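Enoyl CoA hydratase/isomerase (Crotonase) (Legionella pneumophila subsp. pneumophila, PDB 3I47) probably hydrates enoyl-CoA thioesters or shifts their double bonds, as a member of the crotonase family. Local coordinates at residues A[6-11]-A[15-20]; A[28-33]-A[82-87]; A[41-46]-A[50-55]. All coordinates share one frame; numbering follows the deposited sequence. Where two conformers were deposited one is given.

Interaction 1: A[6-11]-A[15-20]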
ATOM      1  N   LEU A   6       5.135  16.228   3.369  1.00 17.66           N
ATOM      2  CA  LEU A   6       5.321  14.793   3.379  1.00 18.59           C
ATOM      3  C   LEU A   6       6.599  14.493   4.136  1.00 18.36           C
ATOM      4  O   LEU A   6       7.677  14.925   3.721  1.00 19.28           O
ATOM      5  CB  LEU A   6       5.385  14.261   1.948  1.00 20.10           C
ATOM      6  CG  LEU A   6       5.498  12.742   1.889  1.00 23.33           C
ATOM      7  CD1 LEU A   6       4.139  12.121   2.135  1.00 21.12           C
ATOM      8  CD2 LEU A   6       6.071  12.298   0.581  1.00 21.92           C
ATOM      9  N   LEU A   7       6.465  13.789   5.256  1.00 17.02           N
ATOM     10  CA  LEU A   7       7.592  13.438   6.091  1.00 16.93           C
ATOM     11  C   LEU A   7       8.143  12.078   5.693  1.00 17.17           C
ATOM     12  O   LEU A   7       7.409  11.225   5.202  1.00 17.30           O
ATOM     13  CB  LEU A   7       7.197  13.449   7.572  1.00 17.28           C
ATOM     14  CG  LEU A   7       6.532  14.728   8.087  1.00 16.20           C
ATOM     15  CD1 LEU A   7       6.013  14.534   9.507  1.00 18.56           C
ATOM     16  CD2 LEU A   7       7.477  15.932   8.004  1.00 18.71           C
ATOM     17  N   TYR A   8       9.442  11.898   5.866  1.00 17.93           N
ATOM     18  CA  TYR A   8      10.080  10.622   5.544  1.00 19.02           C
ATOM     19  C   TYR A   8      11.145  10.307   6.571  1.00 20.10           C
ATOM     20  O   TYR A   8      12.056  11.112   6.795  1.00 20.62           O
ATOM     21  CB  TYR A   8      10.669  10.672   4.130  1.00 20.01           C
ATOM     22  CG  TYR A   8      11.378   9.416   3.692  1.00 25.50           C
ATOM     23  CD1 TYR A   8      10.743   8.173   3.760  1.00 21.24           C
ATOM     24  CD2 TYR A   8      12.685   9.472   3.196  1.00 21.76           C
ATOM     25  CE1 TYR A   8      11.398   7.010   3.364  1.00 25.92           C
ATOM     26  CE2 TYR A   8      13.345   8.321   2.790  1.00 26.01           C
ATOM     27  CZ  TYR A   8      12.699   7.098   2.879  1.00 22.15           C
ATOM     28  OH  TYR A   8      13.355   5.961   2.468  1.00 26.78           O
ATOM     29  N   GLU A   9      11.028   9.145   7.213  1.00 20.53           N
ATOM     30  CA  GLU A   9      12.041   8.690   8.166  1.00 21.87           C
ATOM     31  C   GLU A   9      12.148   7.173   8.158  1.00 21.78           C
ATOM     32  O   GLU A   9      11.213   6.485   7.743  1.00 21.00           O
ATOM     33  CB  GLU A   9      11.770   9.215   9.584  1.00 24.15           C
ATOM     34  CG  GLU A   9      10.638   8.540  10.353  1.00 41.35           C
ATOM     35  CD  GLU A   9      10.605   8.950  11.824  1.00 26.11           C
ATOM     36  OE1 GLU A   9      11.664   8.912  12.489  1.00 41.72           O
ATOM     37  OE2 GLU A   9       9.514   9.306  12.322  1.00 41.79           O
ATOM     38  N   ILE A  10      13.297   6.673   8.605  1.00 22.53           N
ATOM     39  CA  ILE A  10      13.539   5.236   8.722  1.00 23.79           C
ATOM     40  C   ILE A  10      13.705   4.863  10.196  1.00 24.78           C
ATOM     41  O   ILE A  10      14.491   5.495  10.912  1.00 25.09           O
ATOM     42  CB  ILE A  10      14.785   4.807   7.911  1.00 24.35           C
ATOM     43  CG1 ILE A  10      14.605   5.149   6.429  1.00 23.98           C
ATOM     44  CG2 ILE A  10      15.077   3.307   8.092  1.00 23.48           C
ATOM     45  CD1 ILE A  10      15.901   5.182   5.646  1.00 25.74           C
ATOM     46  N   GLN A  11      12.942   3.868  10.645  1.00 24.96           N
ATOM     47  CA  GLN A  11      13.068   3.288  11.991  1.00 26.37           C
ATOM     48  C   GLN A  11      13.196   1.770  11.879  1.00 27.18           C
ATOM     49  O   GLN A  11      12.326   1.143  11.300  1.00 27.01           O
ATOM     50  CB  GLN A  11      11.809   3.552  12.822  1.00 27.30           C
ATOM     51  CG  GLN A  11      11.515   4.991  13.211  1.00 40.27           C
ATOM     52  CD  GLN A  11      10.216   5.114  14.012  1.00 28.61           C
ATOM     53  OE1 GLN A  11       9.759   4.154  14.641  1.00 40.44           O
ATOM     54  NE2 GLN A  11       9.617   6.305  13.988  1.00 40.52           N
ATOM     55  N   GLY A  15      10.720   2.030   6.432  1.00 15.26           N
ATOM     56  CA  GLY A  15      10.646   3.383   5.860  1.00 15.57           C
ATOM     57  C   GLY A  15       9.236   3.901   6.031  1.00 16.15           C
ATOM     58  O   GLY A  15       8.281   3.225   5.652  1.00 17.01           O
ATOM     59  N   LEU A  16       9.107   5.085   6.621  1.00 16.18           N
ATOM     60  CA  LEU A  16       7.800   5.648   6.952  1.00 16.97           C
ATOM     61  C   LEU A  16       7.568   6.926   6.160  1.00 16.38           C
ATOM     62  O   LEU A  16       8.316   7.893   6.319  1.00 17.75           O
ATOM     63  CB  LEU A  16       7.747   5.962   8.451  1.00 18.39           C
ATOM     64  CG  LEU A  16       8.001   4.814   9.432  1.00 22.90           C
ATOM     65  CD1 LEU A  16       8.370   5.357  10.796  1.00 19.95           C
ATOM     66  CD2 LEU A  16       6.769   3.964   9.530  1.00 19.06           C
ATOM     67  N   LEU A  17       6.564   6.915   5.283  1.00 14.57           N
ATOM     68  CA  LEU A  17       6.146   8.122   4.557  1.00 15.02           C
ATOM     69  C   LEU A  17       4.887   8.610   5.228  1.00 14.53           C
ATOM     70  O   LEU A  17       3.909   7.863   5.307  1.00 14.53           O
ATOM     71  CB  LEU A  17       5.854   7.814   3.084  1.00 17.00           C
ATOM     72  CG  LEU A  17       6.965   7.624   2.044  1.00 19.07           C
ATOM     73  CD1 LEU A  17       7.710   6.306   2.213  1.00 18.77           C
ATOM     74  CD2 LEU A  17       6.351   7.715   0.658  1.00 18.57           C
ATOM     75  N   THR A  18       4.901   9.848   5.717  1.00 13.35           N
ATOM     76  CA  THR A  18       3.744  10.397   6.423  1.00 13.59           C
ATOM     77  C   THR A  18       3.170  11.638   5.737  1.00 13.38           C
ATOM     78  O   THR A  18       3.818  12.689   5.693  1.00 13.74           O
ATOM     79  CB  THR A  18       4.102  10.721   7.895  1.00 13.45           C
ATOM     80  OG1 THR A  18       4.671   9.558   8.507  1.00 14.24           O
ATOM     81  CG2 THR A  18       2.867  11.140   8.679  1.00 14.88           C
ATOM     82  N   MET A  19       1.947  11.517   5.227  1.00 12.59           N
ATOM     83  CA  MET A  19       1.241  12.678   4.684  1.00 12.37           C
ATOM     84  C   MET A  19       0.932  13.642   5.827  1.00 13.26           C
ATOM     85  O   MET A  19       0.336  13.258   6.833  1.00 13.68           O
ATOM     86  CB  MET A  19      -0.032  12.241   3.960  1.00 12.15           C
ATOM     87  CG  MET A  19       0.246  11.430   2.677  1.00 14.34           C
ATOM     88  SD  MET A  19      -1.217  10.778   1.766  1.00 10.36           S
ATOM     89  CE  MET A  19      -1.909   9.611   2.960  1.00 15.33           C
ATOM     90  N   ASN A  20       1.341  14.899   5.663  1.00 13.88           N
ATOM     91  CA  ASN A  20       1.358  15.826   6.793  1.00 14.70           C
ATOM     92  C   ASN A  20       0.699  17.175   6.469  1.00 14.79           C
ATOM     93  O   ASN A  20       1.031  18.207   7.079  1.00 15.44           O
ATOM     94  CB  ASN A  20       2.814  15.996   7.274  1.00 15.77           C
ATOM     95  CG  ASN A  20       2.919  16.668   8.633  1.00 16.11           C
ATOM     96  OD1 ASN A  20       2.211  16.316   9.578  1.00 17.01           O
ATOM     97  ND2 ASN A  20       3.816  17.651   8.737  1.00 16.64           N
TER
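With CG placed opposite its backbone N (chi1 179°), Tyr-8 lays its ring back over strand 14-19, where CD1 comes 3.9 Å from CD1 of Leu-17 at an oblique slant. Leu-6 has the same first torsion, and this turns its CD1 to 4.0 Å from CG of Met-19. Both pairs are non-hydrogen-bonded positions of an antiparallel hairpin and share one face of the sheet with Ile-10.

The other face carries Leu-7, Glu-9, Leu-16 and Thr-18, all in hydrogen-bonded pairs. Leu-7 N gives to Thr-18 O and Thr-18 N returns a bond to Leu-7 O, each 2.9 Å long; Glu-9 and Leu-16 exchange bonds in the same way. The shortest of the four, Leu-16 N to Glu-9 O at 2.8 Å, arrives almost in line with the carbonyl, at a C=O...N angle of 175°. Here Leu-16 CD1 sits beside CG of Glu-9, while the chain of Gln-11 runs across it, NE2 being 3.6 Å from that methyl. At the far end, Leu-7 lies aslant the amide of Asn-20, with its CD1 3.9 Å from Asn-20 CG. That amide is held by Ser-4 O through ND2 and by Asn-57 through OD1, which limits its rotation.

Strand 6-11 is one of the two outermost strands of the six-stranded sheet, and strand 14-19 pairs on its other side with strand 51-56. Helix 30-45 packs on Leu-6, with Glu-35, Met-36 and Arg-39 touching it, whereas Leu-194 of helix 189-201 meets Gln-11 and Leu-16 on the opposite face.

Interaction 2: A[28-33]-A[82-87]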
ATOM      1  N   PHE A  28      -5.573  15.479  -1.907  1.00 13.11           N
ATOM      2  CA  PHE A  28      -4.588  15.191  -2.956  1.00 13.61           C
ATOM      3  C   PHE A  28      -4.454  16.283  -4.013  1.00 13.71           C
ATOM      4  O   PHE A  28      -5.443  16.903  -4.440  1.00 13.85           O
ATOM      5  CB  PHE A  28      -4.962  13.883  -3.680  1.00 14.41           C
ATOM      6  CG  PHE A  28      -4.522  12.610  -2.974  1.00 15.09           C
ATOM      7  CD1 PHE A  28      -4.079  12.613  -1.649  1.00 15.15           C
ATOM      8  CD2 PHE A  28      -4.589  11.399  -3.658  1.00 15.55           C
ATOM      9  CE1 PHE A  28      -3.692  11.402  -1.010  1.00 16.10           C
ATOM     10  CE2 PHE A  28      -4.196  10.204  -3.039  1.00 15.87           C
ATOM     11  CZ  PHE A  28      -3.754  10.210  -1.727  1.00 15.29           C
ATOM     12  N   ASP A  29      -3.220  16.522  -4.437  1.00 12.57           N
ATOM     13  CA  ASP A  29      -2.953  17.239  -5.689  1.00 12.52           C
ATOM     14  C   ASP A  29      -1.683  16.665  -6.317  1.00 12.49           C
ATOM     15  O   ASP A  29      -1.056  15.766  -5.734  1.00 13.19           O
ATOM     16  CB  ASP A  29      -2.894  18.772  -5.495  1.00 13.36           C
ATOM     17  CG  ASP A  29      -1.767  19.227  -4.576  1.00 14.46           C
ATOM     18  OD1 ASP A  29      -0.689  18.599  -4.558  1.00 14.35           O
ATOM     19  OD2 ASP A  29      -1.945  20.265  -3.901  1.00 15.51           O
ATOM     20  N   ASN A  30      -1.308  17.153  -7.495  1.00 12.59           N
ATOM     21  CA  ASN A  30      -0.183  16.574  -8.209  1.00 13.10           C
ATOM     22  C   ASN A  30       1.149  16.845  -7.496  1.00 13.05           C
ATOM     23  O   ASN A  30       2.077  16.052  -7.627  1.00 13.84           O
ATOM     24  CB  ASN A  30      -0.120  17.107  -9.642  1.00 12.59           C
ATOM     25  CG  ASN A  30      -0.060  18.608  -9.678  1.00 14.10           C
ATOM     26  OD1 ASN A  30      -1.000  19.277  -9.239  1.00 13.86           O
ATOM     27  ND2 ASN A  30       1.060  19.150 -10.146  1.00 12.65           N
ATOM     28  N   GLN A  31       1.226  17.935  -6.730  1.00 12.50           N
ATOM     29  CA  GLN A  31       2.461  18.268  -5.987  1.00 12.37           C
ATOM     30  C   GLN A  31       2.695  17.271  -4.847  1.00 13.43           C
ATOM     31  O   GLN A  31       3.786  16.701  -4.737  1.00 13.55           O
ATOM     32  CB  GLN A  31       2.414  19.698  -5.456  1.00 13.06           C
ATOM     33  CG  GLN A  31       3.710  20.145  -4.782  1.00 14.34           C
ATOM     34  CD  GLN A  31       3.590  21.544  -4.235  1.00 13.71           C
ATOM     35  OE1 GLN A  31       3.397  22.498  -4.988  1.00 14.99           O
ATOM     36  NE2 GLN A  31       3.716  21.679  -2.910  1.00 15.66           N
ATOM     37  N   LEU A  32       1.674  17.043  -4.017  1.00 13.80           N
ATOM     38  CA  LEU A  32       1.819  16.100  -2.913  1.00 14.16           C
ATOM     39  C   LEU A  32       2.148  14.706  -3.451  1.00 13.02           C
ATOM     40  O   LEU A  32       3.012  14.007  -2.919  1.00 13.15           O
ATOM     41  CB  LEU A  32       0.529  16.048  -2.074  1.00 15.44           C
ATOM     42  CG  LEU A  32       0.502  15.085  -0.883  1.00 13.30           C
ATOM     43  CD1 LEU A  32       1.462  15.513   0.222  1.00 17.23           C
ATOM     44  CD2 LEU A  32      -0.921  14.918  -0.345  1.00 16.56           C
ATOM     45  N   LEU A  33       1.441  14.297  -4.502  1.00 12.51           N
ATOM     46  CA  LEU A  33       1.664  12.955  -5.063  1.00 13.37           C
ATOM     47  C   LEU A  33       3.052  12.797  -5.687  1.00 13.46           C
ATOM     48  O   LEU A  33       3.628  11.706  -5.659  1.00 13.73           O
ATOM     49  CB  LEU A  33       0.551  12.585  -6.049  1.00 13.93           C
ATOM     50  CG  LEU A  33      -0.843  12.510  -5.428  1.00 14.21           C
ATOM     51  CD1 LEU A  33      -1.883  12.380  -6.536  1.00 15.63           C
ATOM     52  CD2 LEU A  33      -0.976  11.408  -4.389  1.00 15.46           C
ATOM     53  N   LEU A  82      -4.335  14.168 -18.976  1.00 13.77           N
ATOM     54  CA  LEU A  82      -3.575  12.920 -19.100  1.00 14.34           C
ATOM     55  C   LEU A  82      -2.262  12.997 -18.298  1.00 14.32           C
ATOM     56  O   LEU A  82      -1.947  12.097 -17.524  1.00 14.85           O
ATOM     57  CB  LEU A  82      -3.320  12.560 -20.576  1.00 15.44           C
ATOM     58  CG  LEU A  82      -2.419  11.335 -20.818  1.00 14.80           C
ATOM     59  CD1 LEU A  82      -3.061  10.068 -20.307  1.00 16.84           C
ATOM     60  CD2 LEU A  82      -2.070  11.187 -22.303  1.00 16.68           C
ATOM     61  N   GLU A  83      -1.516  14.081 -18.492  1.00 14.65           N
ATOM     62  CA  GLU A  83      -0.264  14.311 -17.763  0.50 15.27           C
ATOM     63  C   GLU A  83      -0.513  14.335 -16.260  1.00 14.87           C
ATOM     64  O   GLU A  83       0.204  13.707 -15.487  1.00 14.74           O
ATOM     65  CB  GLU A  83       0.385  15.629 -18.204  0.50 16.07           C
ATOM     66  CG  GLU A  83       0.785  15.665 -19.681  0.50 23.88           C
ATOM     67  CD  GLU A  83       1.830  16.728 -19.988  0.50 17.50           C
ATOM     68  OE1 GLU A  83       2.610  17.081 -19.075  0.50 24.27           O
ATOM     69  OE2 GLU A  83       1.881  17.200 -21.144  0.50 24.06           O
ATOM     70  N   ASP A  84      -1.538  15.079 -15.849  1.00 14.58           N
ATOM     71  CA  ASP A  84      -1.883  15.177 -14.437  1.00 14.13           C
ATOM     72  C   ASP A  84      -2.260  13.804 -13.852  1.00 13.21           C
ATOM     73  O   ASP A  84      -1.783  13.433 -12.775  1.00 12.80           O
ATOM     74  CB  ASP A  84      -3.021  16.190 -14.262  1.00 16.04           C
ATOM     75  CG  ASP A  84      -3.540  16.253 -12.853  1.00 18.62           C
ATOM     76  OD1 ASP A  84      -2.940  16.987 -12.036  1.00 18.71           O
ATOM     77  OD2 ASP A  84      -4.556  15.572 -12.573  1.00 18.54           O
ATOM     78  N   SER A  85      -3.092  13.055 -14.565  1.00 13.15           N
ATOM     79  CA  SER A  85      -3.564  11.758 -14.072  1.00 13.35           C
ATOM     80  C   SER A  85      -2.441  10.740 -13.968  1.00 13.22           C
ATOM     81  O   SER A  85      -2.516   9.825 -13.147  1.00 13.79           O
ATOM     82  CB  SER A  85      -4.679  11.214 -14.965  1.00 14.01           C
ATOM     83  OG  SER A  85      -5.844  12.002 -14.802  1.00 18.21           O
ATOM     84  N   LEU A  86      -1.411  10.895 -14.807  1.00 12.95           N
ATOM     85  CA  LEU A  86      -0.269   9.984 -14.774  1.00 13.69           C
ATOM     86  C   LEU A  86       0.605  10.167 -13.528  1.00 13.53           C
ATOM     87  O   LEU A  86       1.400   9.284 -13.211  1.00 13.60           O
ATOM     88  CB  LEU A  86       0.568  10.081 -16.060  1.00 14.68           C
ATOM     89  CG  LEU A  86      -0.088   9.404 -17.274  1.00 13.73           C
ATOM     90  CD1 LEU A  86       0.572   9.881 -18.560  1.00 16.12           C
ATOM     91  CD2 LEU A  86      -0.007   7.893 -17.145  1.00 16.02           C
ATOM     92  N   VAL A  87       0.449  11.288 -12.815  1.00 13.18           N
ATOM     93  CA  VAL A  87       1.149  11.440 -11.532  1.00 12.22           C
ATOM     94  C   VAL A  87       0.639  10.385 -10.549  1.00 12.79           C
ATOM     95  O   VAL A  87       1.433   9.568 -10.065  1.00 12.88           O
ATOM     96  CB  VAL A  87       1.033  12.874 -10.947  1.00 12.25           C
ATOM     97  CG1 VAL A  87       1.765  12.955  -9.591  1.00 13.99           C
ATOM     98  CG2 VAL A  87       1.607  13.869 -11.931  1.00 14.43           C
TER
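Val-87 puts a methyl between two residues of the opening turn of helix 30-45: its CG1 lies 3.7 Å from the carbonyl O of Asn-30 and 3.8 Å from CB of Leu-33. The valine has CG1 anti to its own N (chi1 179°), a setting that aims this branch at the neighbouring turn, while CG2 stands farther off, 4.3 Å from CB of Asn-30.

CB of Asn-30 points at helix 78-97 and lies 3.7 Å from Asp-84 OD1; Asp-84, with CG opposite its own N (chi1 174°), swings that oxygen toward it. The two side chains meet at roughly a right angle with their flat ends turned 62° apart. This is van der Waals contact with an oxygen already engaged, since Asp-84 OD1 accepts from Trp-69 NE1; Trp-69, on helix 67-74, also touches Asn-30. Leu-33 offers only CB to Val-87: its branch turns away from the valine, and CD2 lies 3.6 Å above the plane of the Phe-28 ring, offset toward the rim.

The start of the helix is fixed by Asp-29 at the N-cap. Its OD1 receives the N-H of Leu-32 at 2.9 Å, and OD2 forms a salt bridge with Arg-21. Two helices that are distant in sequence thus meet through a small contact centred on one valine methyl. Phe-28 in turn pairs through its backbone with Gly-64 and Asp-66, in the loop that supplies an oxyanion-hole amide in crotonases and probably does so here, so the contact belongs to a capped helix N-terminus beside that part of the crotonase fold.

Interaction 3: A[41-46]-A[50-55]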
ATOM      1  N   ASP A  41      10.364   6.052  -4.096  1.00 16.74           N
ATOM      2  CA  ASP A  41      11.504   5.601  -4.893  1.00 18.63           C
ATOM      3  C   ASP A  41      12.752   5.472  -4.024  1.00 16.94           C
ATOM      4  O   ASP A  41      13.470   4.481  -4.113  1.00 17.00           O
ATOM      5  CB  ASP A  41      11.762   6.564  -6.060  1.00 22.54           C
ATOM      6  CG  ASP A  41      12.882   6.094  -6.975  1.00 27.23           C
ATOM      7  OD1 ASP A  41      12.655   5.154  -7.768  1.00 26.22           O
ATOM      8  OD2 ASP A  41      13.990   6.668  -6.912  1.00 25.95           O
ATOM      9  N   SER A  42      12.989   6.465  -3.174  1.00 15.04           N
ATOM     10  CA  SER A  42      14.128   6.430  -2.262  1.00 15.02           C
ATOM     11  C   SER A  42      14.058   5.206  -1.343  1.00 15.25           C
ATOM     12  O   SER A  42      15.054   4.483  -1.177  1.00 17.02           O
ATOM     13  CB  SER A  42      14.176   7.713  -1.443  1.00 15.76           C
ATOM     14  OG  SER A  42      14.463   8.825  -2.272  1.00 23.41           O
ATOM     15  N   ALA A  43      12.882   4.958  -0.768  1.00 14.75           N
ATOM     16  CA  ALA A  43      12.708   3.842   0.166  1.00 15.09           C
ATOM     17  C   ALA A  43      12.894   2.498  -0.539  1.00 16.34           C
ATOM     18  O   ALA A  43      13.535   1.579  -0.003  1.00 16.26           O
ATOM     19  CB  ALA A  43      11.317   3.921   0.829  1.00 14.62           C
ATOM     20  N   ILE A  44      12.346   2.387  -1.746  1.00 17.15           N
ATOM     21  CA  ILE A  44      12.461   1.148  -2.530  1.00 18.37           C
ATOM     22  C   ILE A  44      13.922   0.833  -2.848  1.00 19.19           C
ATOM     23  O   ILE A  44      14.322  -0.339  -2.863  1.00 19.12           O
ATOM     24  CB  ILE A  44      11.603   1.211  -3.821  1.00 18.83           C
ATOM     25  CG1 ILE A  44      10.118   1.098  -3.464  1.00 19.14           C
ATOM     26  CG2 ILE A  44      12.006   0.106  -4.825  1.00 19.14           C
ATOM     27  CD1 ILE A  44       9.175   1.354  -4.635  1.00 19.30           C
ATOM     28  N   ASN A  45      14.725   1.875  -3.055  1.00 19.77           N
ATOM     29  CA  ASN A  45      16.120   1.705  -3.461  1.00 21.47           C
ATOM     30  C   ASN A  45      17.124   1.769  -2.307  1.00 21.90           C
ATOM     31  O   ASN A  45      18.336   1.617  -2.526  1.00 23.45           O
ATOM     32  CB  ASN A  45      16.470   2.708  -4.574  1.00 23.51           C
ATOM     33  CG  ASN A  45      15.751   2.395  -5.876  1.00 22.07           C
ATOM     34  OD1 ASN A  45      14.916   3.169  -6.344  1.00 26.05           O
ATOM     35  ND2 ASN A  45      16.050   1.244  -6.452  1.00 25.22           N
ATOM     36  N   ASP A  46      16.622   1.971  -1.089  1.00 20.56           N
ATOM     37  CA  ASP A  46      17.470   2.046   0.107  1.00 20.66           C
ATOM     38  C   ASP A  46      17.639   0.668   0.746  1.00 20.06           C
ATOM     39  O   ASP A  46      16.686   0.102   1.271  1.00 19.39           O
ATOM     40  CB  ASP A  46      16.870   3.023   1.122  1.00 21.53           C
ATOM     41  CG  ASP A  46      17.821   3.360   2.265  1.00 21.05           C
ATOM     42  OD1 ASP A  46      18.832   2.651   2.469  1.00 22.63           O
ATOM     43  OD2 ASP A  46      17.551   4.350   2.973  1.00 22.63           O
ATOM     44  N   ARG A  50      13.545  -2.409   4.687  1.00 15.46           N
ATOM     45  CA  ARG A  50      12.941  -3.683   4.313  1.00 16.04           C
ATOM     46  C   ARG A  50      11.446  -3.572   4.101  1.00 16.56           C
ATOM     47  O   ARG A  50      10.892  -4.316   3.290  1.00 17.82           O
ATOM     48  CB  ARG A  50      13.213  -4.767   5.363  1.00 15.92           C
ATOM     49  CG  ARG A  50      14.651  -5.259   5.387  1.00 17.05           C
ATOM     50  CD  ARG A  50      14.853  -6.326   6.437  1.00 16.32           C
ATOM     51  NE  ARG A  50      16.264  -6.729   6.504  1.00 17.70           N
ATOM     52  CZ  ARG A  50      16.783  -7.488   7.465  1.00 16.32           C
ATOM     53  NH1 ARG A  50      16.016  -7.941   8.450  1.00 17.45           N
ATOM     54  NH2 ARG A  50      18.080  -7.770   7.450  1.00 17.58           N
ATOM     55  N   VAL A  51      10.786  -2.682   4.843  1.00 14.97           N
ATOM     56  CA  VAL A  51       9.314  -2.567   4.782  1.00 14.34           C
ATOM     57  C   VAL A  51       8.974  -1.093   4.632  1.00 13.74           C
ATOM     58  O   VAL A  51       9.625  -0.251   5.244  1.00 13.75           O
ATOM     59  CB  VAL A  51       8.650  -3.142   6.066  1.00 14.34           C
ATOM     60  CG1 VAL A  51       7.112  -2.935   6.079  1.00 15.51           C
ATOM     61  CG2 VAL A  51       8.992  -4.645   6.237  1.00 15.37           C
ATOM     62  N   ILE A  52       7.971  -0.796   3.809  1.00 13.68           N
ATOM     63  CA  ILE A  52       7.533   0.584   3.582  1.00 13.96           C
ATOM     64  C   ILE A  52       6.125   0.796   4.114  1.00 13.96           C
ATOM     65  O   ILE A  52       5.226   0.013   3.810  1.00 13.73           O
ATOM     66  CB  ILE A  52       7.585   0.902   2.082  1.00 14.29           C
ATOM     67  CG1 ILE A  52       9.035   0.781   1.582  1.00 16.10           C
ATOM     68  CG2 ILE A  52       7.058   2.324   1.798  1.00 16.06           C
ATOM     69  CD1 ILE A  52       9.170   0.801   0.060  1.00 16.54           C
ATOM     70  N   VAL A  53       5.950   1.857   4.900  1.00 13.91           N
ATOM     71  CA  VAL A  53       4.640   2.232   5.446  1.00 13.52           C
ATOM     72  C   VAL A  53       4.214   3.598   4.919  1.00 14.16           C
ATOM     73  O   VAL A  53       4.982   4.555   4.986  1.00 15.01           O
ATOM     74  CB  VAL A  53       4.662   2.265   7.006  1.00 13.72           C
ATOM     75  CG1 VAL A  53       3.357   2.789   7.569  1.00 14.78           C
ATOM     76  CG2 VAL A  53       4.927   0.875   7.556  1.00 15.34           C
ATOM     77  N   LEU A  54       3.003   3.664   4.374  1.00 13.43           N
ATOM     78  CA  LEU A  54       2.364   4.944   4.040  1.00 13.92           C
ATOM     79  C   LEU A  54       1.331   5.253   5.109  1.00 13.17           C
ATOM     80  O   LEU A  54       0.404   4.470   5.328  1.00 13.99           O
ATOM     81  CB  LEU A  54       1.657   4.865   2.678  1.00 15.72           C
ATOM     82  CG  LEU A  54       2.407   4.287   1.467  1.00 22.06           C
ATOM     83  CD1 LEU A  54       1.516   4.337   0.209  1.00 18.20           C
ATOM     84  CD2 LEU A  54       3.756   4.991   1.221  1.00 18.42           C
ATOM     85  N   LYS A  55       1.485   6.394   5.776  1.00 12.75           N
ATOM     86  CA  LYS A  55       0.569   6.785   6.838  1.00 12.96           C
ATOM     87  C   LYS A  55       0.314   8.271   6.776  1.00 13.09           C
ATOM     88  O   LYS A  55       0.768   8.930   5.843  1.00 13.35           O
ATOM     89  CB  LYS A  55       1.092   6.356   8.219  1.00 12.88           C
ATOM     90  CG  LYS A  55       2.426   6.988   8.674  1.00 12.23           C
ATOM     91  CD  LYS A  55       2.845   6.402  10.029  1.00 14.45           C
ATOM     92  CE  LYS A  55       4.142   6.989  10.538  1.00 13.46           C
ATOM     93  NZ  LYS A  55       3.947   8.407  10.989  1.00 15.97           N
TER
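Ile-52 reaches from strand 51-56 to Ala-43 and Ile-44 toward the C-terminal end of helix 30-45, and its side chain makes the whole contact. CB is still a step away from the helix, 5.0 Å from CB of Ala-43. There the chain divides. CG2 stays over the sheet, where it comes 4.1 Å from CD1 of Leu-17 on the adjacent strand. CG1 takes the other branch, set opposite the carbonyl carbon (chi1 -62°), and closes to 4.0 Å from the methyl of Ala-43. Beyond it the chain continues extended (chi2 168°), which carries CD1 up to the helix: this terminal methyl is 3.9 Å from Ala-43 CB and 3.7 Å from Ile-44 CG1.

The two helix residues receive it differently. Ala-43 points its CB at the strand, and the smallness of that side chain lets the isoleucine come close to the helix. Ile-44 sends its CB away from the strand, yet CG1 is turned back far enough to lie against the tip of Ile-52, the two side chains crossing at about a right angle. The contact is purely apolar and small, and both Ala-43 and Ile-52 are buried.

This is the return half of a beta-alpha-beta unit, in which the chain leaves strand 14-19, runs through helix 30-45 and comes back into the sheet as strand 51-56. Lys-100 NZ gives a hydrogen bond to the carbonyl O of Ala-43. On the sheet's other face Val-51 packs against helix 189-201, and the backbone of Ile-52 pairs with Pro-101 and Ile-103, which places strand 102-106 as its next neighbour.

Interactions 1 and 3 lie close together, their centres 9 Å apart, because strands 14-19 and 51-56 are neighbours in one sheet: Gly-15 N is 2.8 Å from Val-51 O, probably a hydrogen bond, and Gly-15 O is equally close to Val-53 N. Tyr-8 OH also approaches Ala-43 CA, at 3.2 Å. Interaction 2 sits about 20 Å from the centres of both others, at the opposite end of helix 30-45 from interaction 3, with nearest atoms about 8 Å apart. It still touches interaction 1, where Met-19 SD packs 3.8 Å from Phe-28 CE1. One helix therefore contacts strand 51-56 near one end and helix 78-97 at the other, and interaction 2 adjoins the probable oxyanion-hole loop through Phe-28's backbone.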